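PDB 7ADK: putative immunoglobulin-blocking virulence protein from Mycoplasma mycoides subsp. capri, which probably binds host immunoglobulins and blocks their action, and so is thought to help the mycoplasma evade the antibody response. Local coordinates for residues A[574-579]-A[604-609]; A[568-573]-A[622-627]; A[515-520]-A[549-554]. All coordinates share one frame; numbering follows the deposited sequence.

Interaction 1. Residues A[574-579]-A[604-609]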
ATOM      1  N   ARG A 574      13.983 -29.686  12.738  1.00 68.06           N
ATOM      2  CA  ARG A 574      15.081 -30.475  12.166  1.00 68.06           C
ATOM      3  C   ARG A 574      14.719 -31.091  10.813  1.00 68.06           C
ATOM      4  O   ARG A 574      15.625 -31.293  10.012  1.00 68.06           O
ATOM      5  CB  ARG A 574      15.538 -31.518  13.201  1.00 68.06           C
ATOM      6  CG  ARG A 574      16.822 -32.261  12.798  1.00 68.06           C
ATOM      7  CD  ARG A 574      17.348 -33.152  13.927  1.00 68.06           C
ATOM      8  NE  ARG A 574      18.666 -33.752  13.640  1.00 68.06           N
ATOM      9  CZ  ARG A 574      18.930 -34.770  12.841  1.00 68.06           C
ATOM     10  NH1 ARG A 574      18.022 -35.309  12.104  1.00 68.06           N
ATOM     11  NH2 ARG A 574      20.109 -35.283  12.783  1.00 68.06           N
ATOM     12  N   MET A 575      13.437 -31.319  10.505  1.00 63.09           N
ATOM     13  CA  MET A 575      12.987 -31.759   9.178  1.00 63.09           C
ATOM     14  C   MET A 575      13.535 -30.854   8.082  1.00 63.09           C
ATOM     15  O   MET A 575      14.181 -31.296   7.136  1.00 63.09           O
ATOM     16  CB  MET A 575      11.452 -31.799   9.096  1.00 63.09           C
ATOM     17  CG  MET A 575      11.033 -32.687   7.927  1.00 63.09           C
ATOM     18  SD  MET A 575       9.305 -32.609   7.433  1.00 63.09           S
ATOM     19  CE  MET A 575       9.352 -31.105   6.464  1.00 63.09           C
ATOM     20  N   VAL A 576      13.354 -29.555   8.257  1.00 58.34           N
ATOM     21  CA  VAL A 576      13.815 -28.532   7.328  1.00 58.34           C
ATOM     22  C   VAL A 576      15.320 -28.309   7.441  1.00 58.34           C
ATOM     23  O   VAL A 576      16.043 -28.316   6.450  1.00 58.34           O
ATOM     24  CB  VAL A 576      13.051 -27.241   7.610  1.00 58.34           C
ATOM     25  CG1 VAL A 576      13.431 -26.171   6.621  1.00 58.34           C
ATOM     26  CG2 VAL A 576      11.557 -27.479   7.547  1.00 58.34           C
ATOM     27  N   TYR A 577      15.811 -28.127   8.663  1.00 58.67           N
ATOM     28  CA  TYR A 577      17.183 -27.714   8.896  1.00 58.67           C
ATOM     29  C   TYR A 577      18.213 -28.818   8.666  1.00 58.67           C
ATOM     30  O   TYR A 577      19.363 -28.461   8.436  1.00 58.67           O
ATOM     31  CB  TYR A 577      17.282 -27.059  10.285  1.00 58.67           C
ATOM     32  CG  TYR A 577      16.521 -25.738  10.488  1.00 58.67           C
ATOM     33  CD1 TYR A 577      16.065 -24.979   9.392  1.00 58.67           C
ATOM     34  CD2 TYR A 577      16.288 -25.240  11.787  1.00 58.67           C
ATOM     35  CE1 TYR A 577      15.401 -23.763   9.580  1.00 58.67           C
ATOM     36  CE2 TYR A 577      15.608 -24.019  11.979  1.00 58.67           C
ATOM     37  CZ  TYR A 577      15.161 -23.275  10.873  1.00 58.67           C
ATOM     38  OH  TYR A 577      14.521 -22.089  11.038  1.00 58.67           O
ATOM     39  N   TYR A 578      17.869 -30.113   8.676  1.00 63.18           N
ATOM     40  CA  TYR A 578      18.834 -31.212   8.453  1.00 63.18           C
ATOM     41  C   TYR A 578      18.277 -32.500   7.829  1.00 63.18           C
ATOM     42  O   TYR A 578      18.929 -33.042   6.947  1.00 63.18           O
ATOM     43  CB  TYR A 578      19.559 -31.590   9.749  1.00 63.18           C
ATOM     44  CG  TYR A 578      20.399 -30.493  10.371  1.00 63.18           C
ATOM     45  CD1 TYR A 578      21.641 -30.151   9.804  1.00 63.18           C
ATOM     46  CD2 TYR A 578      19.923 -29.789  11.487  1.00 63.18           C
ATOM     47  CE1 TYR A 578      22.397 -29.098  10.349  1.00 63.18           C
ATOM     48  CE2 TYR A 578      20.672 -28.734  12.029  1.00 63.18           C
ATOM     49  CZ  TYR A 578      21.912 -28.391  11.465  1.00 63.18           C
ATOM     50  OH  TYR A 578      22.610 -27.367  12.004  1.00 63.18           O
ATOM     51  N   ALA A 579      17.122 -33.016   8.244  1.00 61.31           N
ATOM     52  CA  ALA A 579      16.671 -34.343   7.809  1.00 61.31           C
ATOM     53  C   ALA A 579      16.200 -34.394   6.340  1.00 61.31           C
ATOM     54  O   ALA A 579      16.329 -35.427   5.688  1.00 61.31           O
ATOM     55  CB  ALA A 579      15.583 -34.843   8.754  1.00 61.31           C
ATOM     56  N   SER A 604      21.460 -23.037   2.397  1.00 58.17           N
ATOM     57  CA  SER A 604      20.409 -22.162   2.909  1.00 58.17           C
ATOM     58  C   SER A 604      19.283 -22.933   3.606  1.00 58.17           C
ATOM     59  O   SER A 604      19.125 -24.133   3.422  1.00 58.17           O
ATOM     60  CB  SER A 604      19.895 -21.287   1.778  1.00 58.17           C
ATOM     61  OG  SER A 604      18.856 -20.449   2.202  1.00 58.17           O
ATOM     62  N   TYR A 605      18.523 -22.243   4.449  1.00 56.33           N
ATOM     63  CA  TYR A 605      17.405 -22.737   5.250  1.00 56.33           C
ATOM     64  C   TYR A 605      16.463 -21.562   5.537  1.00 56.33           C
ATOM     65  O   TYR A 605      16.939 -20.432   5.547  1.00 56.33           O
ATOM     66  CB  TYR A 605      17.945 -23.356   6.555  1.00 56.33           C
ATOM     67  CG  TYR A 605      18.948 -22.521   7.341  1.00 56.33           C
ATOM     68  CD1 TYR A 605      20.292 -22.506   6.941  1.00 56.33           C
ATOM     69  CD2 TYR A 605      18.548 -21.736   8.437  1.00 56.33           C
ATOM     70  CE1 TYR A 605      21.224 -21.689   7.597  1.00 56.33           C
ATOM     71  CE2 TYR A 605      19.484 -20.945   9.118  1.00 56.33           C
ATOM     72  CZ  TYR A 605      20.826 -20.913   8.698  1.00 56.33           C
ATOM     73  OH  TYR A 605      21.739 -20.178   9.378  1.00 56.33           O
ATOM     74  N   PRO A 606      15.167 -21.759   5.826  1.00 51.54           N
ATOM     75  CA  PRO A 606      14.271 -20.680   6.223  1.00 51.54           C
ATOM     76  C   PRO A 606      14.661 -20.096   7.583  1.00 51.54           C
ATOM     77  O   PRO A 606      14.549 -20.736   8.627  1.00 51.54           O
ATOM     78  CB  PRO A 606      12.860 -21.251   6.182  1.00 51.54           C
ATOM     79  CG  PRO A 606      13.064 -22.739   6.256  1.00 51.54           C
ATOM     80  CD  PRO A 606      14.436 -22.989   5.664  1.00 51.54           C
ATOM     81  N   THR A 607      15.162 -18.864   7.553  1.00 53.46           N
ATOM     82  CA  THR A 607      15.742 -18.119   8.681  1.00 53.46           C
ATOM     83  C   THR A 607      14.711 -17.417   9.577  1.00 53.46           C
ATOM     84  O   THR A 607      15.103 -16.805  10.566  1.00 53.46           O
ATOM     85  CB  THR A 607      16.784 -17.099   8.201  1.00 53.46           C
ATOM     86  OG1 THR A 607      16.204 -16.102   7.393  1.00 53.46           O
ATOM     87  CG2 THR A 607      17.927 -17.730   7.433  1.00 53.46           C
ATOM     88  N   GLY A 608      13.414 -17.508   9.292  1.00 52.11           N
ATOM     89  CA  GLY A 608      12.342 -17.009  10.150  1.00 52.11           C
ATOM     90  C   GLY A 608      11.625 -18.089  10.958  1.00 52.11           C
ATOM     91  O   GLY A 608      11.342 -19.164  10.439  1.00 52.11           O
ATOM     92  N   LEU A 609      11.263 -17.784  12.208  1.00 50.70           N
ATOM     93  CA  LEU A 609      10.325 -18.557  13.027  1.00 50.70           C
ATOM     94  C   LEU A 609       9.125 -17.715  13.441  1.00 50.70           C
ATOM     95  O   LEU A 609       9.277 -16.663  14.043  1.00 50.70           O
ATOM     96  CB  LEU A 609      11.012 -19.135  14.274  1.00 50.70           C
ATOM     97  CG  LEU A 609      11.705 -20.486  14.066  1.00 50.70           C
ATOM     98  CD1 LEU A 609      12.491 -20.834  15.316  1.00 50.70           C
ATOM     99  CD2 LEU A 609      10.710 -21.613  13.841  1.00 50.70           C
TER

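Interaction 2. Residues A[568-573]-A[622-627]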
ATOM      1  N   ARG A 568       7.248 -32.142  19.200  1.00 75.92           N
ATOM      2  CA  ARG A 568       6.723 -31.998  17.834  1.00 75.92           C
ATOM      3  C   ARG A 568       7.361 -30.834  17.079  1.00 75.92           C
ATOM      4  O   ARG A 568       7.559 -30.931  15.876  1.00 75.92           O
ATOM      5  CB  ARG A 568       5.197 -31.871  17.864  1.00 75.92           C
ATOM      6  CG  ARG A 568       4.539 -32.521  16.654  1.00 75.92           C
ATOM      7  CD  ARG A 568       3.050 -32.180  16.547  1.00 75.92           C
ATOM      8  NE  ARG A 568       2.340 -33.120  15.665  1.00 75.92           N
ATOM      9  CZ  ARG A 568       1.602 -32.872  14.601  1.00 75.92           C
ATOM     10  NH1 ARG A 568       1.345 -31.693  14.150  1.00 75.92           N
ATOM     11  NH2 ARG A 568       1.098 -33.854  13.940  1.00 75.92           N
ATOM     12  N   ILE A 569       7.722 -29.750  17.770  1.00 73.53           N
ATOM     13  CA  ILE A 569       8.425 -28.616  17.174  1.00 73.53           C
ATOM     14  C   ILE A 569       9.871 -28.985  16.844  1.00 73.53           C
ATOM     15  O   ILE A 569      10.291 -28.735  15.729  1.00 73.53           O
ATOM     16  CB  ILE A 569       8.308 -27.353  18.046  1.00 73.53           C
ATOM     17  CG1 ILE A 569       6.838 -26.908  18.142  1.00 73.53           C
ATOM     18  CG2 ILE A 569       9.146 -26.228  17.453  1.00 73.53           C
ATOM     19  CD1 ILE A 569       6.561 -25.838  19.163  1.00 73.53           C
ATOM     20  N   ASN A 570      10.642 -29.610  17.730  1.00 70.91           N
ATOM     21  CA  ASN A 570      12.014 -30.018  17.425  1.00 70.91           C
ATOM     22  C   ASN A 570      12.131 -31.043  16.282  1.00 70.91           C
ATOM     23  O   ASN A 570      13.112 -31.008  15.540  1.00 70.91           O
ATOM     24  CB  ASN A 570      12.662 -30.554  18.703  1.00 70.91           C
ATOM     25  CG  ASN A 570      13.182 -29.442  19.572  1.00 70.91           C
ATOM     26  OD1 ASN A 570      14.258 -28.921  19.367  1.00 70.91           O
ATOM     27  ND2 ASN A 570      12.446 -29.047  20.560  1.00 70.91           N
ATOM     28  N   ASP A 571      11.140 -31.931  16.122  1.00 72.48           N
ATOM     29  CA  ASP A 571      10.980 -32.780  14.930  1.00 72.48           C
ATOM     30  C   ASP A 571      10.739 -31.915  13.685  1.00 72.48           C
ATOM     31  O   ASP A 571      11.516 -31.952  12.735  1.00 72.48           O
ATOM     32  CB  ASP A 571       9.801 -33.762  15.089  1.00 72.48           C
ATOM     33  CG  ASP A 571      10.009 -34.954  16.033  1.00 72.48           C
ATOM     34  OD1 ASP A 571      11.143 -35.455  16.208  1.00 72.48           O
ATOM     35  OD2 ASP A 571       8.992 -35.463  16.555  1.00 72.48           O
ATOM     36  N   GLY A 572       9.694 -31.079  13.691  1.00 67.32           N
ATOM     37  CA  GLY A 572       9.366 -30.230  12.548  1.00 67.32           C
ATOM     38  C   GLY A 572      10.499 -29.290  12.140  1.00 67.32           C
ATOM     39  O   GLY A 572      10.697 -29.043  10.955  1.00 67.32           O
ATOM     40  N   LEU A 573      11.267 -28.790  13.101  1.00 65.08           N
ATOM     41  CA  LEU A 573      12.365 -27.842  12.912  1.00 65.08           C
ATOM     42  C   LEU A 573      13.580 -28.509  12.253  1.00 65.08           C
ATOM     43  O   LEU A 573      14.113 -28.008  11.266  1.00 65.08           O
ATOM     44  CB  LEU A 573      12.674 -27.251  14.297  1.00 65.08           C
ATOM     45  CG  LEU A 573      13.426 -25.933  14.349  1.00 65.08           C
ATOM     46  CD1 LEU A 573      12.562 -24.808  13.857  1.00 65.08           C
ATOM     47  CD2 LEU A 573      13.805 -25.594  15.776  1.00 65.08           C
ATOM     48  N   GLY A 622      13.964 -24.589  24.946  1.00 70.71           N
ATOM     49  CA  GLY A 622      13.605 -25.945  24.538  1.00 70.71           C
ATOM     50  C   GLY A 622      13.738 -26.231  23.048  1.00 70.71           C
ATOM     51  O   GLY A 622      13.340 -27.297  22.606  1.00 70.71           O
ATOM     52  N   LEU A 623      14.287 -25.310  22.248  1.00 69.22           N
ATOM     53  CA  LEU A 623      14.453 -25.424  20.797  1.00 69.22           C
ATOM     54  C   LEU A 623      15.921 -25.683  20.415  1.00 69.22           C
ATOM     55  O   LEU A 623      16.823 -24.969  20.854  1.00 69.22           O
ATOM     56  CB  LEU A 623      13.918 -24.149  20.123  1.00 69.22           C
ATOM     57  CG  LEU A 623      12.448 -23.789  20.401  1.00 69.22           C
ATOM     58  CD1 LEU A 623      12.053 -22.589  19.547  1.00 69.22           C
ATOM     59  CD2 LEU A 623      11.489 -24.927  20.075  1.00 69.22           C
ATOM     60  N   ARG A 624      16.171 -26.693  19.576  1.00 71.37           N
ATOM     61  CA  ARG A 624      17.500 -27.119  19.115  1.00 71.37           C
ATOM     62  C   ARG A 624      17.751 -26.710  17.667  1.00 71.37           C
ATOM     63  O   ARG A 624      16.905 -26.942  16.811  1.00 71.37           O
ATOM     64  CB  ARG A 624      17.641 -28.633  19.303  1.00 71.37           C
ATOM     65  CG  ARG A 624      17.548 -29.033  20.782  1.00 71.37           C
ATOM     66  CD  ARG A 624      17.805 -30.522  21.005  1.00 71.37           C
ATOM     67  NE  ARG A 624      16.704 -31.364  20.508  1.00 71.37           N
ATOM     68  CZ  ARG A 624      15.648 -31.765  21.185  1.00 71.37           C
ATOM     69  NH1 ARG A 624      14.813 -32.606  20.677  1.00 71.37           N
ATOM     70  NH2 ARG A 624      15.402 -31.369  22.390  1.00 71.37           N
ATOM     71  N   PHE A 625      18.905 -26.108  17.378  1.00 70.46           N
ATOM     72  CA  PHE A 625      19.264 -25.602  16.041  1.00 70.46           C
ATOM     73  C   PHE A 625      20.492 -26.301  15.446  1.00 70.46           C
ATOM     74  O   PHE A 625      21.049 -25.815  14.467  1.00 70.46           O
ATOM     75  CB  PHE A 625      19.393 -24.065  16.043  1.00 70.46           C
ATOM     76  CG  PHE A 625      18.110 -23.301  16.345  1.00 70.46           C
ATOM     77  CD1 PHE A 625      17.713 -23.125  17.677  1.00 70.46           C
ATOM     78  CD2 PHE A 625      17.302 -22.794  15.314  1.00 70.46           C
ATOM     79  CE1 PHE A 625      16.532 -22.433  17.990  1.00 70.46           C
ATOM     80  CE2 PHE A 625      16.102 -22.131  15.625  1.00 70.46           C
ATOM     81  CZ  PHE A 625      15.718 -21.946  16.960  1.00 70.46           C
ATOM     82  N   ASP A 626      20.904 -27.451  15.984  1.00 79.56           N
ATOM     83  CA  ASP A 626      21.931 -28.322  15.393  1.00 79.56           C
ATOM     84  C   ASP A 626      21.540 -29.820  15.394  1.00 79.56           C
ATOM     85  O   ASP A 626      20.591 -30.241  16.051  1.00 79.56           O
ATOM     86  CB  ASP A 626      23.318 -28.035  15.981  1.00 79.56           C
ATOM     87  CG  ASP A 626      23.487 -28.194  17.492  1.00 79.56           C
ATOM     88  OD1 ASP A 626      22.524 -28.524  18.201  1.00 79.56           O
ATOM     89  OD2 ASP A 626      24.608 -27.968  17.983  1.00 79.56           O
ATOM     90  N   ASP A 627      22.235 -30.631  14.597  1.00 76.48           N
ATOM     91  CA  ASP A 627      21.829 -31.966  14.132  1.00 76.48           C
ATOM     92  C   ASP A 627      22.002 -33.139  15.119  1.00 76.48           C
ATOM     93  O   ASP A 627      22.071 -34.282  14.677  1.00 76.48           O
ATOM     94  CB  ASP A 627      22.433 -32.295  12.739  1.00 76.48           C
ATOM     95  CG  ASP A 627      23.936 -32.063  12.493  1.00 76.48           C
ATOM     96  OD1 ASP A 627      24.584 -31.283  13.225  1.00 76.48           O
ATOM     97  OD2 ASP A 627      24.457 -32.625  11.504  1.00 76.48           O
TER

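Interaction 3. Residues A[515-520]-A[549-554]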
ATOM      1  N   TRP A 515       4.935 -15.120   3.978  1.00 54.42           N
ATOM      2  CA  TRP A 515       4.575 -16.424   3.418  1.00 54.42           C
ATOM      3  C   TRP A 515       5.162 -17.466   4.358  1.00 54.42           C
ATOM      4  O   TRP A 515       6.376 -17.496   4.576  1.00 54.42           O
ATOM      5  CB  TRP A 515       5.116 -16.637   1.995  1.00 54.42           C
ATOM      6  CG  TRP A 515       4.288 -16.096   0.877  1.00 54.42           C
ATOM      7  CD1 TRP A 515       4.650 -15.115   0.024  1.00 54.42           C
ATOM      8  CD2 TRP A 515       2.976 -16.542   0.435  1.00 54.42           C
ATOM      9  NE1 TRP A 515       3.625 -14.863  -0.859  1.00 54.42           N
ATOM     10  CE2 TRP A 515       2.545 -15.673  -0.604  1.00 54.42           C
ATOM     11  CE3 TRP A 515       2.097 -17.577   0.814  1.00 54.42           C
ATOM     12  CZ2 TRP A 515       1.257 -15.744  -1.132  1.00 54.42           C
ATOM     13  CZ3 TRP A 515       0.824 -17.700   0.232  1.00 54.42           C
ATOM     14  CH2 TRP A 515       0.393 -16.760  -0.711  1.00 54.42           C
ATOM     15  N   SER A 516       4.322 -18.343   4.903  1.00 56.15           N
ATOM     16  CA  SER A 516       4.754 -19.371   5.849  1.00 56.15           C
ATOM     17  C   SER A 516       4.261 -20.748   5.437  1.00 56.15           C
ATOM     18  O   SER A 516       3.225 -20.872   4.794  1.00 56.15           O
ATOM     19  CB  SER A 516       4.220 -19.079   7.240  1.00 56.15           C
ATOM     20  OG  SER A 516       4.392 -17.756   7.662  1.00 56.15           O
ATOM     21  N   TYR A 517       4.939 -21.789   5.887  1.00 54.89           N
ATOM     22  CA  TYR A 517       4.411 -23.143   5.907  1.00 54.89           C
ATOM     23  C   TYR A 517       4.664 -23.741   7.282  1.00 54.89           C
ATOM     24  O   TYR A 517       5.618 -23.379   7.973  1.00 54.89           O
ATOM     25  CB  TYR A 517       4.998 -23.980   4.763  1.00 54.89           C
ATOM     26  CG  TYR A 517       6.480 -24.293   4.842  1.00 54.89           C
ATOM     27  CD1 TYR A 517       7.411 -23.325   4.453  1.00 54.89           C
ATOM     28  CD2 TYR A 517       6.934 -25.552   5.270  1.00 54.89           C
ATOM     29  CE1 TYR A 517       8.787 -23.602   4.471  1.00 54.89           C
ATOM     30  CE2 TYR A 517       8.312 -25.830   5.309  1.00 54.89           C
ATOM     31  CZ  TYR A 517       9.243 -24.862   4.889  1.00 54.89           C
ATOM     32  OH  TYR A 517      10.560 -25.154   4.838  1.00 54.89           O
ATOM     33  N   ASN A 518       3.801 -24.661   7.692  1.00 59.42           N
ATOM     34  CA  ASN A 518       4.102 -25.521   8.822  1.00 59.42           C
ATOM     35  C   ASN A 518       4.971 -26.675   8.303  1.00 59.42           C
ATOM     36  O   ASN A 518       4.524 -27.402   7.420  1.00 59.42           O
ATOM     37  CB  ASN A 518       2.793 -25.977   9.480  1.00 59.42           C
ATOM     38  CG  ASN A 518       3.012 -26.620  10.831  1.00 59.42           C
ATOM     39  OD1 ASN A 518       3.959 -27.345  11.049  1.00 59.42           O
ATOM     40  ND2 ASN A 518       2.154 -26.376  11.778  1.00 59.42           N
ATOM     41  N   PRO A 519       6.194 -26.901   8.809  1.00 59.19           N
ATOM     42  CA  PRO A 519       7.025 -27.969   8.280  1.00 59.19           C
ATOM     43  C   PRO A 519       6.442 -29.363   8.526  1.00 59.19           C
ATOM     44  O   PRO A 519       6.620 -30.245   7.698  1.00 59.19           O
ATOM     45  CB  PRO A 519       8.384 -27.753   8.923  1.00 59.19           C
ATOM     46  CG  PRO A 519       8.079 -27.033  10.228  1.00 59.19           C
ATOM     47  CD  PRO A 519       6.887 -26.165   9.852  1.00 59.19           C
ATOM     48  N   LEU A 520       5.631 -29.550   9.567  1.00 61.22           N
ATOM     49  CA  LEU A 520       4.915 -30.797   9.832  1.00 61.22           C
ATOM     50  C   LEU A 520       3.792 -31.083   8.822  1.00 61.22           C
ATOM     51  O   LEU A 520       3.453 -32.239   8.614  1.00 61.22           O
ATOM     52  CB  LEU A 520       4.359 -30.747  11.261  1.00 61.22           C
ATOM     53  CG  LEU A 520       5.422 -30.537  12.348  1.00 61.22           C
ATOM     54  CD1 LEU A 520       4.741 -30.210  13.661  1.00 61.22           C
ATOM     55  CD2 LEU A 520       6.279 -31.781  12.518  1.00 61.22           C
ATOM     56  N   ILE A 549       5.796 -20.434  -4.600  1.00 53.92           N
ATOM     57  CA  ILE A 549       6.093 -19.531  -3.478  1.00 53.92           C
ATOM     58  C   ILE A 549       7.524 -19.753  -2.973  1.00 53.92           C
ATOM     59  O   ILE A 549       7.988 -20.887  -2.864  1.00 53.92           O
ATOM     60  CB  ILE A 549       5.052 -19.664  -2.349  1.00 53.92           C
ATOM     61  CG1 ILE A 549       3.636 -19.284  -2.784  1.00 53.92           C
ATOM     62  CG2 ILE A 549       5.392 -18.800  -1.142  1.00 53.92           C
ATOM     63  CD1 ILE A 549       2.564 -20.048  -2.025  1.00 53.92           C
ATOM     64  N   THR A 550       8.222 -18.675  -2.616  1.00 55.51           N
ATOM     65  CA  THR A 550       9.444 -18.729  -1.805  1.00 55.51           C
ATOM     66  C   THR A 550       9.067 -18.583  -0.338  1.00 55.51           C
ATOM     67  O   THR A 550       8.418 -17.612   0.050  1.00 55.51           O
ATOM     68  CB  THR A 550      10.430 -17.621  -2.187  1.00 55.51           C
ATOM     69  OG1 THR A 550      10.902 -17.841  -3.484  1.00 55.51           O
ATOM     70  CG2 THR A 550      11.664 -17.578  -1.297  1.00 55.51           C
ATOM     71  N   PHE A 551       9.496 -19.532   0.485  1.00 54.58           N
ATOM     72  CA  PHE A 551       9.260 -19.513   1.917  1.00 54.58           C
ATOM     73  C   PHE A 551      10.563 -19.332   2.680  1.00 54.58           C
ATOM     74  O   PHE A 551      11.436 -20.191   2.639  1.00 54.58           O
ATOM     75  CB  PHE A 551       8.590 -20.819   2.328  1.00 54.58           C
ATOM     76  CG  PHE A 551       7.238 -21.069   1.710  1.00 54.58           C
ATOM     77  CD1 PHE A 551       6.094 -20.530   2.304  1.00 54.58           C
ATOM     78  CD2 PHE A 551       7.119 -21.872   0.569  1.00 54.58           C
ATOM     79  CE1 PHE A 551       4.830 -20.813   1.776  1.00 54.58           C
ATOM     80  CE2 PHE A 551       5.856 -22.150   0.040  1.00 54.58           C
ATOM     81  CZ  PHE A 551       4.710 -21.624   0.645  1.00 54.58           C
ATOM     82  N   ASN A 552      10.681 -18.253   3.442  1.00 52.90           N
ATOM     83  CA  ASN A 552      11.753 -18.076   4.417  1.00 52.90           C
ATOM     84  C   ASN A 552      11.267 -18.217   5.876  1.00 52.90           C
ATOM     85  O   ASN A 552      12.057 -18.032   6.792  1.00 52.90           O
ATOM     86  CB  ASN A 552      12.488 -16.755   4.115  1.00 52.90           C
ATOM     87  CG  ASN A 552      13.994 -16.891   4.232  1.00 52.90           C
ATOM     88  OD1 ASN A 552      14.543 -17.223   5.268  1.00 52.90           O
ATOM     89  ND2 ASN A 552      14.724 -16.664   3.180  1.00 52.90           N
ATOM     90  N   THR A 553       9.998 -18.567   6.108  1.00 53.38           N
ATOM     91  CA  THR A 553       9.376 -18.707   7.439  1.00 53.38           C
ATOM     92  C   THR A 553       8.932 -20.138   7.699  1.00 53.38           C
ATOM     93  O   THR A 553       8.314 -20.756   6.841  1.00 53.38           O
ATOM     94  CB  THR A 553       8.161 -17.776   7.614  1.00 53.38           C
ATOM     95  OG1 THR A 553       8.560 -16.446   7.516  1.00 53.38           O
ATOM     96  CG2 THR A 553       7.460 -17.884   8.961  1.00 53.38           C
ATOM     97  N   LEU A 554       9.171 -20.619   8.920  1.00 51.28           N
ATOM     98  CA  LEU A 554       8.503 -21.775   9.502  1.00 51.28           C
ATOM     99  C   LEU A 554       7.474 -21.299  10.536  1.00 51.28           C
ATOM    100  O   LEU A 554       7.838 -20.605  11.477  1.00 51.28           O
ATOM    101  CB  LEU A 554       9.541 -22.701  10.154  1.00 51.28           C
ATOM    102  CG  LEU A 554      10.663 -23.204   9.246  1.00 51.28           C
ATOM    103  CD1 LEU A 554      11.533 -24.183  10.016  1.00 51.28           C
ATOM    104  CD2 LEU A 554      10.103 -23.893   8.019  1.00 51.28           C
TER

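Interaction 1. Residues A[574-579]-A[604-609]
In the beta-alpha-beta crossover that runs from strand 553-555 through helix 567-579 to strand 608-610, Tyr577 and Val576 near the end of the helix pack on Tyr605 and Pro606, in the loop that leads into strand 608-610. The phenol of Tyr577 carries the contact. Its OH donates to Pro606 O at 2.8 Å and meets that carbonyl almost head-on, with a C=O...donor angle of 175°, while the oxygen lies at the ring edge, near its plane. Tyrosine suits the place because the same side chain offers an apolar face on the way to its hydroxyl. Toward that face Tyr605 turns its own edge in a T-shaped pair, centroids 5.6 Å apart and planes at 78°. Tyr605 CB adds to it, 3.8 Å from Tyr577 CD1. Beside the ring, Val576 CG1 rests on the proline ring, 3.5 Å from Pro606 CG. CG1 stands opposite the backbone N (chi1 -177°), which directs this methyl to the loop. Leu554 of strand 553-555 touches both helix residues as well as Pro606, and Tyr605 OH bonds to Lys637 N. Behind the contact, a wider pi-type turn lets Arg574 O accept from both Tyr578 N and Ala579 N. The phenol bond therefore gives the carbonyl of Pro606, a buried residue, a donor and anchors the hydroxyl end of the ring, while the T-shaped pair with Tyr605 covers its face.

Interaction 2. Residues A[568-573]-A[622-627]
Asn570 ND2 donates twice, across the contact to Gly622 O at 2.8 Å (N-H...O 165°) and to Tyr566 O, just before the start of helix 567-579. The other end of the amide is used too: Asn570 OD1 accepts from Arg624 N at 2.9 Å, with the donor in the carbonyl plane. One asparagine thus bonds to the backbone on both sides of Leu623, and these near-planar bonds fix the rotation of the amide, whose edge faces the chain. Asparagine suits the place because one short planar group offers both a donor and an acceptor. Arg624 then folds back, its chain bent at chi3 (-71°), and lays its guanidinium over the amide; the two planes are 15° apart and OD1 sits 3.6 Å above the guanidinium plane, over its centre. The carbonyl dipole probably makes this stacking favourable for the cation. Apolar contacts lie alongside. Ile569 CG2 meets Leu623 CD2 at 3.7 Å, and Leu573 CD2 comes over one face of the Phe625 ring, toward its rim, 4.2 Å from CE2. Leu573 and Phe625 also touch Leu609 of strand 608-610. The asparagine amide thus imitates the N-H and C=O of one residue of a parallel neighbouring strand, and ties the loop between strands 608-610 and 640-643 to helix 567-579.

Interaction 3. Residues A[515-520]-A[549-554]
Tyr517 leaves its strand with CG between the backbone N and the carbonyl carbon (chi1 67°), and this turns the ring across Phe551 and Leu554 of the adjoining segment. Its CB lies over one face of the Phe551 ring, offset toward the rim. CD1 comes next, 3.5 Å from Phe551 CB, and CE1 passes both that carbon and Thr553 O. The result is a T-shaped pair in which the edge of Tyr517 is directed at the face of Phe551, centroids 5.3 Å apart and planes at 74°. Farther out the partner changes: CZ is 3.4 Å from Leu554 CD2, and OH runs on beside the same methyl, the two side chains lying side by side and pointing the same way.

Phe551 is covered on its opposite face as well, by Ile549 CG2. That methyl also sits over Trp515, 3.8 Å from the centroid of the five-membered ring in a CH-pi contact, so a beta-branched residue fits neatly between two aromatic rings. The indole keeps its polar end satisfied through NE1, which bonds to Asn509 O. Ser516 and Thr553 share the other side of the sheet, with Ser516 OG 3.3 Å from Thr553 CG2; these small residues suit a partly exposed surface. Beyond the strand Asn518 OD1 accepts from Leu520 N at 3.1 Å, an Asx turn that starts the short 3-10 segment.

Tyr517 and Leu554 pair in parallel register, their CA atoms 5.6 Å apart, at the short, weakly bonded strand 516-517, the edge within this chain of the parallel sheet. Their side chains meet helix 567-579 at Val576 and Tyr577, Leu554 reaches Leu609 on the next strand, and Trp515 and Ile549 extend the packing to Thr506 of strand 502-506 in the larger mixed sheet.

Helix 567-579 supplies one side of interactions 1 and 2, whose centres are about 9 Å apart. They are joined directly where Arg574 NH2 of interaction 1 lies 2.9 Å from Asp627 O of interaction 2, probably as a hydrogen bond. Interaction 3 belongs to the sheet beneath this helix, its centre about 10 Å from that of interaction 1. Asn552 connects these two: its OD1 is 2.9 Å from Thr607 N, and its backbone O is at the same distance from Gly608 N. Interactions 2 and 3 are farther apart, about 16 Å between centres, yet still touch through Leu573 CD1 and Leu554 CD1, 4.0 Å apart. Together the three join helix 567-579 to the parallel sheet and to the loop 622-627.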